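Local atomic coordinates of regulator of nonsense transcripts 2 (Homo sapiens, PDB entry 4CEK), a protein that acts as a factor of nonsense-mediated mRNA decay, represented here by the second of its three MIF4G domains. Residues A[151-155]-A[183-187]; A[173-177]-A[222-228]. All coordinates share one frame; numbering follows the deposited sequence.

In the fold
Both contacts lie in the all-helical second MIF4G domain, their centres about 13 Å apart. Contact 1 sets helix 148-159 against the start of helix 185-203; contact 2 sets helix 169-179 against the end of helix 210-225 and the turn after it. Along the chain the segments alternate: 151-155, 173-177, 183-187, 222-228. The two interfaces meet where A187 packs its CA against V176 CG1 at 3.7 Å and its CB against M228 SD at 3.9 Å. Helix 185-203 therefore touches both partners of contact 2 while it faces helix 148-159 in contact 1, so the apolar packing of the two contacts joins up at V186, A187, V176 and M228.

Contact 1. Residues A[151-155]-A[183-187]; sequences RKKLV and MSDVA
M183 meets R151 through its sulfur: SD lies 3.5 Å from R151 CD, on the aliphatic part of the arginine, with M183 CB standing obliquely by the guanidinium. The M183 side chain also touches F141 and C142 of helix 131-144. Two residues on, D185 supplies the polar grip. Its OD2 takes the NE hydrogen of R151 at 2.8 Å in a nearly straight salt bridge (164°), using the syn lone pair and lying in the guanidinium plane, while the carboxylate is turned 61° from that plane. With CG between the backbone N and carbonyl carbon (chi1 55°), D185 points its carboxylate to R151 NE. R151 is held a second time, by NH1 on N146 OD1, so two nitrogens fix the guanidinium. V186 carries the apolar half. Its CG1 rests 3.8 Å from V155 CG2 and reaches L154 CD2 more loosely at 4.5 Å, whereas its CG2 is 4.2 Å from R151 CB. V155 CG2 also sits 3.5 Å from the backbone O of V186. An ion pair bordering a buried valine-leucine patch thus joins helix 148-159 to the start of helix 185-203, the helix-on-helix packing typical of MIF4G domains and other alpha-helical repeat folds.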
loop_
_atom_site.group_PDB
_atom_site.type_symbol
_atom_site.label_atom_id
_atom_site.label_comp_id
_atom_site.label_asym_id
_atom_site.label_seq_id
_atom_site.Cartn_x
_atom_site.Cartn_y
_atom_site.Cartn_z
ATOM N N ARG A 151 6.157 -10.652 -14.318
ATOM C CA ARG A 151 6.286 -9.613 -13.324
ATOM C C ARG A 151 5.142 -8.592 -13.525
ATOM O O ARG A 151 4.637 -8.020 -12.553
ATOM C CB ARG A 151 7.678 -8.978 -13.365
ATOM C CG ARG A 151 8.761 -9.948 -12.938
ATOM C CD ARG A 151 10.093 -9.280 -12.586
ATOM N NE ARG A 151 10.690 -8.625 -13.755
ATOM C CZ ARG A 151 11.236 -9.258 -14.805
ATOM N NH1 ARG A 151 11.290 -10.596 -14.876
ATOM N NH2 ARG A 151 11.716 -8.540 -15.814
ATOM N N LYS A 152 4.719 -8.394 -14.768
ATOM C CA LYS A 152 3.655 -7.453 -15.061
ATOM C C LYS A 152 2.326 -8.008 -14.587
ATOM O O LYS A 152 1.459 -7.266 -14.132
ATOM C CB LYS A 152 3.539 -7.166 -16.563
ATOM C CG LYS A 152 4.365 -6.001 -17.073
ATOM C CD LYS A 152 3.997 -5.670 -18.532
ATOM C CE LYS A 152 4.636 -6.636 -19.543
ATOM N NZ LYS A 152 3.716 -7.014 -20.658
ATOM N N LYS A 153 2.135 -9.301 -14.763
ATOM C CA LYS A 153 0.931 -9.944 -14.271
ATOM C C LYS A 153 0.894 -9.923 -12.745
ATOM O O LYS A 153 -0.162 -9.721 -12.185
ATOM C CB LYS A 153 0.815 -11.372 -14.805
ATOM C CG LYS A 153 -0.052 -11.491 -16.053
ATOM C CD LYS A 153 0.157 -12.804 -16.819
ATOM C CE LYS A 153 -1.155 -13.572 -17.048
ATOM N NZ LYS A 153 -2.183 -12.909 -17.922
ATOM N N LEU A 154 2.022 -10.138 -12.081
ATOM C CA LEU A 154 2.061 -10.102 -10.621
ATOM C C LEU A 154 1.613 -8.719 -10.135
ATOM O O LEU A 154 0.639 -8.602 -9.416
ATOM C CB LEU A 154 3.463 -10.378 -10.083
ATOM C CG LEU A 154 3.610 -10.284 -8.561
ATOM C CD1 LEU A 154 2.516 -11.061 -7.830
ATOM C CD2 LEU A 154 5.009 -10.651 -8.070
ATOM N N VAL A 155 2.309 -7.681 -10.591
ATOM C CA VAL A 155 2.012 -6.288 -10.247
ATOM C C VAL A 155 0.516 -6.011 -10.387
ATOM O O VAL A 155 -0.110 -5.446 -9.492
ATOM C CB VAL A 155 2.831 -5.323 -11.124
ATOM C CG1 VAL A 155 2.219 -3.938 -11.101
ATOM C CG2 VAL A 155 4.280 -5.271 -10.685
ATOM N N MET A 183 14.378 -8.010 -8.175
ATOM C CA MET A 183 13.536 -7.581 -9.305
ATOM C C MET A 183 12.783 -6.314 -8.839
ATOM O O MET A 183 11.567 -6.300 -8.608
ATOM C CB MET A 183 12.548 -8.660 -9.733
ATOM C CG MET A 183 11.627 -9.158 -8.641
ATOM S SD MET A 183 10.467 -10.385 -9.250
ATOM C CE MET A 183 11.649 -11.758 -9.276
ATOM N N SER A 184 13.533 -5.249 -8.662
ATOM C CA SER A 184 12.976 -3.998 -8.189
ATOM C C SER A 184 11.699 -3.537 -8.945
ATOM O O SER A 184 10.837 -2.945 -8.314
ATOM C CB SER A 184 14.068 -2.909 -8.231
ATOM O OG SER A 184 14.361 -2.530 -9.555
ATOM N N ASP A 185 11.597 -3.815 -10.267
ATOM C CA ASP A 185 10.478 -3.312 -11.137
ATOM C C ASP A 185 9.049 -3.668 -10.691
ATOM O O ASP A 185 8.067 -3.068 -11.117
ATOM C CB ASP A 185 10.666 -3.791 -12.561
ATOM C CG ASP A 185 10.801 -5.291 -12.642
ATOM O OD1 ASP A 185 11.491 -5.860 -11.753
ATOM O OD2 ASP A 185 10.225 -5.888 -13.589
ATOM N N VAL A 186 8.923 -4.674 -9.857
ATOM C CA VAL A 186 7.646 -4.953 -9.271
ATOM C C VAL A 186 7.253 -3.789 -8.351
ATOM O O VAL A 186 6.137 -3.255 -8.472
ATOM C CB VAL A 186 7.701 -6.254 -8.494
ATOM C CG1 VAL A 186 6.408 -6.415 -7.704
ATOM C CG2 VAL A 186 7.958 -7.403 -9.488
ATOM N N ALA A 187 8.178 -3.375 -7.489
ATOM C CA ALA A 187 7.954 -2.229 -6.585
ATOM C C ALA A 187 7.659 -0.966 -7.403
ATOM O O ALA A 187 6.660 -0.274 -7.162
ATOM C CB ALA A 187 9.156 -2.011 -5.683
#

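Contact 2. Residues A[173-177]-A[222-228]; sequences ARLVA and ELTKFKM
F226 lays one ring face over the backbone of A173 and R174, with A173 O and R174 CA above it, and this is the tight part of the contact. R174 CA stands 4.0 Å from the F226 ring centroid and 25° off its normal, a CH-pi contact. The R174 side chain starts with CG anti to the backbone N (chi1 -155°), which brings CG to 3.6 Å from F226 CZ. Its guanidinium is then taken up by a salt bridge to D135 and by backbone oxygens including that of F17. On the same side of the ring, A173 CB comes to 3.5 Å from F226 CD2, and A177 CB approaches F226 CD1, the other carbon next to CG, obliquely at 3.8 Å. With only a methyl at A173, the backbones can come close here, A173 CA and L223 CA lying 5.4 Å apart.

The packing is looser toward V176, whose CG1 lies 4.2 Å from both L223 CD2 and M228 CG. M228, partly exposed, bends back to put SD 3.8 Å from A177 CA. A Schellman motif closes helix 210-225: K227 has positive phi, and M228 N and K227 N bond back to L223 O and T224 O. M228 thereby returns to the interface while the exposed K227 side chain leads away.

Around this pair, Y18 meets the F226 ring with the planes at about 50°, and its OH is hydrogen-bonded to E222 OE1; V176 and L223 pack on L190 and L194 of helix 185-203, and E222 touches T259 of helix 247-266.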
loop_
_atom_site.group_PDB
_atom_site.type_symbol
_atom_site.label_atom_id
_atom_site.label_comp_id
_atom_site.label_asym_id
_atom_site.label_seq_id
_atom_site.Cartn_x
_atom_site.Cartn_y
_atom_site.Cartn_z
ATOM N N ALA A 173 2.340 -6.189 0.628
ATOM C CA ALA A 173 3.499 -5.321 0.764
ATOM C C ALA A 173 4.778 -6.097 1.096
ATOM O O ALA A 173 5.868 -5.724 0.654
ATOM C CB ALA A 173 3.255 -4.228 1.805
ATOM N N ARG A 174 4.678 -7.118 1.944
ATOM C CA ARG A 174 5.867 -7.919 2.304
ATOM C C ARG A 174 6.458 -8.623 1.063
ATOM O O ARG A 174 7.665 -8.600 0.851
ATOM C CB ARG A 174 5.554 -8.965 3.384
ATOM C CG ARG A 174 6.796 -9.371 4.186
ATOM C CD ARG A 174 6.467 -10.366 5.279
ATOM N NE ARG A 174 7.558 -11.318 5.538
ATOM C CZ ARG A 174 8.575 -11.144 6.380
ATOM N NH1 ARG A 174 8.691 -10.041 7.102
ATOM N NH2 ARG A 174 9.496 -12.094 6.514
ATOM N N LEU A 175 5.590 -9.231 0.264
ATOM C CA LEU A 175 5.965 -9.849 -1.010
ATOM C C LEU A 175 6.794 -8.871 -1.836
ATOM O O LEU A 175 7.943 -9.154 -2.164
ATOM C CB LEU A 175 4.706 -10.254 -1.805
ATOM C CG LEU A 175 4.917 -11.133 -3.053
ATOM C CD1 LEU A 175 5.708 -12.405 -2.714
ATOM C CD2 LEU A 175 3.563 -11.484 -3.628
ATOM N N VAL A 176 6.216 -7.684 -2.097
ATOM C CA VAL A 176 6.845 -6.689 -2.939
ATOM C C VAL A 176 8.215 -6.317 -2.391
ATOM O O VAL A 176 9.180 -6.270 -3.135
ATOM C CB VAL A 176 5.962 -5.446 -3.101
ATOM C CG1 VAL A 176 6.771 -4.305 -3.707
ATOM C CG2 VAL A 176 4.728 -5.778 -3.946
ATOM N N ALA A 177 8.314 -6.093 -1.088
ATOM C CA ALA A 177 9.580 -5.653 -0.508
ATOM C C ALA A 177 10.601 -6.790 -0.482
ATOM O O ALA A 177 11.817 -6.561 -0.466
ATOM C CB ALA A 177 9.357 -5.115 0.887
ATOM N N GLU A 222 1.136 0.560 3.959
ATOM C CA GLU A 222 1.882 -0.703 4.212
ATOM C C GLU A 222 3.248 -0.694 3.491
ATOM O O GLU A 222 4.302 -0.990 4.068
ATOM C CB GLU A 222 1.037 -1.890 3.749
ATOM C CG GLU A 222 -0.110 -2.246 4.704
ATOM C CD GLU A 222 0.404 -2.459 6.132
ATOM O OE1 GLU A 222 1.506 -3.019 6.305
ATOM O OE2 GLU A 222 -0.250 -2.019 7.097
ATOM N N LEU A 223 3.221 -0.226 2.256
ATOM C CA LEU A 223 4.416 -0.046 1.453
ATOM C C LEU A 223 5.374 0.957 2.056
ATOM O O LEU A 223 6.574 0.842 1.863
ATOM C CB LEU A 223 4.017 0.340 0.012
ATOM C CG LEU A 223 3.489 -0.880 -0.773
ATOM C CD1 LEU A 223 2.754 -0.481 -2.017
ATOM C CD2 LEU A 223 4.644 -1.838 -1.107
ATOM N N THR A 224 4.861 1.935 2.802
ATOM C CA THR A 224 5.715 2.950 3.408
ATOM C C THR A 224 6.470 2.308 4.552
ATOM O O THR A 224 7.695 2.558 4.747
ATOM C CB THR A 224 4.877 4.137 3.953
ATOM O OG1 THR A 224 4.153 4.740 2.868
ATOM C CG2 THR A 224 5.746 5.203 4.615
ATOM N N LYS A 225 5.746 1.494 5.336
ATOM C CA LYS A 225 6.374 0.793 6.471
ATOM C C LYS A 225 7.473 -0.147 5.975
ATOM O O LYS A 225 8.412 -0.388 6.686
ATOM C CB LYS A 225 5.333 0.053 7.368
ATOM C CG LYS A 225 4.536 0.999 8.299
ATOM C CD LYS A 225 3.424 0.320 9.136
ATOM C CE LYS A 225 2.361 -0.361 8.291
ATOM N NZ LYS A 225 1.125 -0.779 9.052
ATOM N N PHE A 226 7.352 -0.650 4.748
ATOM C CA PHE A 226 8.396 -1.480 4.146
ATOM C C PHE A 226 9.488 -0.684 3.374
ATOM O O PHE A 226 10.389 -1.288 2.778
ATOM C CB PHE A 226 7.743 -2.524 3.224
ATOM C CG PHE A 226 7.254 -3.742 3.957
ATOM C CD1 PHE A 226 8.150 -4.628 4.489
ATOM C CD2 PHE A 226 5.915 -3.982 4.103
ATOM C CE1 PHE A 226 7.721 -5.739 5.171
ATOM C CE2 PHE A 226 5.465 -5.077 4.766
ATOM C CZ PHE A 226 6.367 -5.967 5.301
ATOM N N LYS A 227 9.385 0.648 3.386
ATOM C CA LYS A 227 10.287 1.544 2.664
ATOM C C LYS A 227 10.228 1.350 1.152
ATOM O O LYS A 227 11.207 1.637 0.490
ATOM C CB LYS A 227 11.746 1.382 3.134
ATOM C CG LYS A 227 11.931 1.394 4.643
ATOM C CD LYS A 227 13.393 1.181 5.025
ATOM C CE LYS A 227 13.545 0.904 6.526
ATOM N NZ LYS A 227 14.803 0.174 6.886
ATOM N N MET A 228 9.116 0.839 0.613
ATOM C CA MET A 228 8.907 0.843 -0.837
ATOM C C MET A 228 8.429 2.211 -1.310
ATOM O O MET A 228 8.753 2.610 -2.391
ATOM C CB MET A 228 7.940 -0.237 -1.258
ATOM C CG MET A 228 8.459 -1.650 -0.989
ATOM S SD MET A 228 10.011 -2.108 -1.861
ATOM C CE MET A 228 11.296 -1.762 -0.657
#